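Local coordinates for STIL N-terminal domain-containing protein (Trichoplax adhaerens, PDB 5OI9), which probably takes part in centriole assembly as a STIL-family protein, this N-terminal domain perhaps being the part that binds CEP85, at residues 193-204 against 310-321. Numbering follows the deposited sequence.
Sequences SALITAVPILPV and FWECSFSGKSDK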
# COMPACT_ATOMS: atom_id res chain seq x y z
N SER A 193 -10.00 -5.10 -2.71
CA SER A 193 -10.74 -4.70 -3.89
C SER A 193 -11.74 -3.59 -3.63
O SER A 193 -12.22 -2.99 -4.59
CB SER A 193 -11.46 -5.91 -4.50
OG SER A 193 -12.41 -6.44 -3.60
N ALA A 194 -12.05 -3.30 -2.37
CA ALA A 194 -13.14 -2.37 -2.04
C ALA A 194 -13.02 -1.06 -2.80
O ALA A 194 -11.98 -0.39 -2.77
CB ALA A 194 -13.14 -2.11 -0.53
N LEU A 195 -14.10 -0.68 -3.48
CA LEU A 195 -14.22 0.63 -4.11
C LEU A 195 -14.89 1.60 -3.14
O LEU A 195 -15.93 1.29 -2.56
CB LEU A 195 -15.05 0.55 -5.39
CG LEU A 195 -14.50 -0.22 -6.60
CD1 LEU A 195 -15.44 -0.05 -7.79
CD2 LEU A 195 -13.10 0.26 -6.95
N ILE A 196 -14.29 2.77 -2.98
CA ILE A 196 -14.89 3.84 -2.19
C ILE A 196 -15.66 4.75 -3.13
O ILE A 196 -15.09 5.33 -4.07
CB ILE A 196 -13.82 4.64 -1.42
CG1 ILE A 196 -13.09 3.74 -0.42
CG2 ILE A 196 -14.46 5.83 -0.71
CD1 ILE A 196 -13.97 3.21 0.68
N THR A 197 -16.97 4.87 -2.90
CA THR A 197 -17.79 5.83 -3.63
C THR A 197 -17.67 7.20 -2.96
O THR A 197 -17.89 7.32 -1.75
CB THR A 197 -19.25 5.39 -3.65
OG1 THR A 197 -19.34 4.05 -4.16
CG2 THR A 197 -20.08 6.31 -4.52
N ALA A 198 -17.33 8.22 -3.74
CA ALA A 198 -17.12 9.56 -3.22
C ALA A 198 -18.00 10.55 -3.95
O ALA A 198 -18.02 10.58 -5.19
CB ALA A 198 -15.65 9.98 -3.34
N VAL A 199 -18.72 11.37 -3.19
CA VAL A 199 -19.69 12.32 -3.72
C VAL A 199 -19.30 13.72 -3.24
O VAL A 199 -19.18 13.93 -2.04
CB VAL A 199 -21.13 11.99 -3.28
CG1 VAL A 199 -22.05 13.16 -3.55
CG2 VAL A 199 -21.63 10.73 -3.98
N PRO A 200 -19.12 14.69 -4.14
CA PRO A 200 -18.86 16.06 -3.68
C PRO A 200 -20.09 16.65 -3.03
O PRO A 200 -21.21 16.50 -3.53
CB PRO A 200 -18.50 16.80 -4.98
CG PRO A 200 -18.36 15.75 -6.05
CD PRO A 200 -19.19 14.59 -5.60
N ILE A 201 -19.89 17.32 -1.89
CA ILE A 201 -20.98 17.90 -1.12
C ILE A 201 -20.65 19.35 -0.79
O ILE A 201 -19.52 19.82 -0.97
CB ILE A 201 -21.27 17.11 0.18
CG1 ILE A 201 -20.08 17.19 1.13
CG2 ILE A 201 -21.62 15.66 -0.14
CD1 ILE A 201 -20.34 16.56 2.48
N LEU A 202 -21.65 20.06 -0.28
CA LEU A 202 -21.49 21.45 0.12
C LEU A 202 -20.56 21.56 1.33
O LEU A 202 -20.48 20.63 2.14
CB LEU A 202 -22.84 22.08 0.44
CG LEU A 202 -23.80 22.31 -0.73
CD1 LEU A 202 -25.16 22.76 -0.21
CD2 LEU A 202 -23.24 23.33 -1.70
N PRO A 203 -19.86 22.68 1.48
CA PRO A 203 -18.92 22.81 2.60
C PRO A 203 -19.62 22.78 3.95
O PRO A 203 -20.77 23.22 4.09
CB PRO A 203 -18.26 24.18 2.35
CG PRO A 203 -18.47 24.45 0.90
CD PRO A 203 -19.79 23.84 0.57
N VAL A 204 -18.92 22.24 4.94
CA VAL A 204 -19.44 22.09 6.29
C VAL A 204 -18.56 22.91 7.23
O VAL A 204 -17.34 22.99 7.05
CB VAL A 204 -19.47 20.61 6.72
CG1 VAL A 204 -20.07 20.46 8.11
CG2 VAL A 204 -20.26 19.78 5.71
N PHE A 310 -15.02 19.10 0.18
CA PHE A 310 -15.82 18.24 1.05
C PHE A 310 -16.45 17.13 0.22
O PHE A 310 -17.05 17.39 -0.83
CB PHE A 310 -16.90 19.05 1.78
CG PHE A 310 -16.34 20.02 2.78
CD1 PHE A 310 -15.82 21.24 2.37
CD2 PHE A 310 -16.35 19.72 4.13
CE1 PHE A 310 -15.31 22.13 3.29
CE2 PHE A 310 -15.84 20.62 5.06
CZ PHE A 310 -15.32 21.83 4.63
N TRP A 311 -16.30 15.89 0.69
CA TRP A 311 -16.85 14.71 0.03
C TRP A 311 -17.55 13.84 1.05
O TRP A 311 -17.13 13.74 2.21
CB TRP A 311 -15.75 13.88 -0.65
CG TRP A 311 -14.99 14.60 -1.72
CD1 TRP A 311 -14.03 15.55 -1.54
CD2 TRP A 311 -15.10 14.40 -3.13
NE1 TRP A 311 -13.54 15.96 -2.76
CE2 TRP A 311 -14.19 15.27 -3.75
CE3 TRP A 311 -15.89 13.57 -3.93
CZ2 TRP A 311 -14.04 15.34 -5.13
CZ3 TRP A 311 -15.74 13.63 -5.30
CH2 TRP A 311 -14.82 14.51 -5.89
N GLU A 312 -18.63 13.18 0.62
CA GLU A 312 -19.24 12.10 1.38
C GLU A 312 -18.81 10.78 0.75
O GLU A 312 -19.11 10.51 -0.41
CB GLU A 312 -20.76 12.21 1.40
CG GLU A 312 -21.42 11.05 2.16
CD GLU A 312 -22.90 11.28 2.43
OE1 GLU A 312 -23.73 10.58 1.82
OE2 GLU A 312 -23.22 12.15 3.26
N CYS A 313 -18.11 9.96 1.53
CA CYS A 313 -17.58 8.69 1.06
C CYS A 313 -18.39 7.55 1.65
O CYS A 313 -18.83 7.61 2.80
CB CYS A 313 -16.11 8.53 1.44
SG CYS A 313 -15.07 9.91 0.94
N SER A 314 -18.58 6.50 0.85
CA SER A 314 -19.33 5.33 1.29
C SER A 314 -18.73 4.07 0.70
O SER A 314 -18.08 4.10 -0.35
CB SER A 314 -20.81 5.44 0.90
OG SER A 314 -20.97 5.36 -0.50
N PHE A 315 -18.96 2.96 1.39
CA PHE A 315 -18.63 1.64 0.87
C PHE A 315 -19.70 0.66 1.32
O PHE A 315 -20.15 0.71 2.47
CB PHE A 315 -17.26 1.15 1.34
CG PHE A 315 -16.98 -0.27 0.97
CD1 PHE A 315 -16.90 -0.65 -0.36
CD2 PHE A 315 -16.81 -1.24 1.94
CE1 PHE A 315 -16.65 -1.96 -0.72
CE2 PHE A 315 -16.56 -2.55 1.60
CZ PHE A 315 -16.48 -2.92 0.27
N SER A 316 -20.10 -0.22 0.41
CA SER A 316 -21.18 -1.15 0.70
C SER A 316 -20.96 -2.56 0.18
O SER A 316 -21.79 -3.43 0.46
CB SER A 316 -22.50 -0.61 0.12
OG SER A 316 -22.42 -0.50 -1.29
N GLY A 317 -19.87 -2.83 -0.55
CA GLY A 317 -19.63 -4.14 -1.13
C GLY A 317 -19.08 -5.14 -0.14
O GLY A 317 -19.35 -5.09 1.06
N LYS A 318 -18.29 -6.09 -0.66
CA LYS A 318 -17.75 -7.18 0.14
C LYS A 318 -16.47 -6.73 0.83
O LYS A 318 -15.54 -6.23 0.18
CB LYS A 318 -17.48 -8.40 -0.74
CG LYS A 318 -18.70 -8.91 -1.48
CD LYS A 318 -19.79 -9.34 -0.51
CE LYS A 318 -21.01 -9.88 -1.24
NZ LYS A 318 -22.03 -10.39 -0.29
N SER A 319 -16.41 -6.93 2.15
CA SER A 319 -15.31 -6.40 2.95
C SER A 319 -14.03 -7.21 2.82
O SER A 319 -12.94 -6.64 2.88
CB SER A 319 -15.73 -6.34 4.42
OG SER A 319 -14.66 -5.91 5.24
N ASP A 320 -14.12 -8.53 2.63
CA ASP A 320 -12.95 -9.39 2.61
C ASP A 320 -12.62 -9.90 1.20
O ASP A 320 -11.96 -10.93 1.06
CB ASP A 320 -13.13 -10.57 3.57
CG ASP A 320 -14.47 -11.25 3.42
OD1 ASP A 320 -15.12 -11.08 2.37
OD2 ASP A 320 -14.88 -11.97 4.36
N LYS A 321 -13.05 -9.18 0.17
CA LYS A 321 -12.71 -9.52 -1.21
C LYS A 321 -11.41 -8.82 -1.60
O LYS A 321 -11.17 -7.68 -1.20
CB LYS A 321 -13.84 -9.11 -2.15
CG LYS A 321 -13.58 -9.45 -3.61
CD LYS A 321 -14.49 -8.65 -4.53
CE LYS A 321 -13.79 -8.33 -5.84
NZ LYS A 321 -14.53 -7.33 -6.66
O HOH W 1 -11.61 -5.18 -0.03
O HOH W 2 -20.83 8.51 -0.96
O HOH W 3 -17.04 20.73 -1.16
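The extended segment 203-204 passes over one face of the F310 ring, with P203 CA 3.8 Å from the ring centroid and V204 N over the same face, while P203 CB lies 3.7 Å from F310 CE1. Were F310 replaced by an alanine, P203 and V204 would probably lose the ring surface they rest on, leaving the 203-204 segment freer to shift. Within strand 196-200, P200 sets its own ring across the indole of W311, CB over the six-membered ring and CG 3.5 Å from CZ3; A198 CB adds a contact at CE3. Strands 196-200 and 310-314 run antiparallel as neighbours in a mixed seven-stranded sheet. T197 with S314 and V199 with E312 are the hydrogen-bonded pairs between these two strands, the bond from E312 N to V199 O measuring 2.8 Å. I201 N extends the ladder to F310 O, almost straight (173° at the hydrogen). Past the strands, A194 CB covers one face of F315, whose CG, anti to the backbone N (chi1 172°), carries the ring under A194, with L195 O at the ring edge, 3.1 Å from F315 CD1. Outside the pair, strand 27-29 continues the sheet beyond 196-200, helix 270-281 packs on I196 and F315, and the E312 carboxylate bonds to W18 and S20.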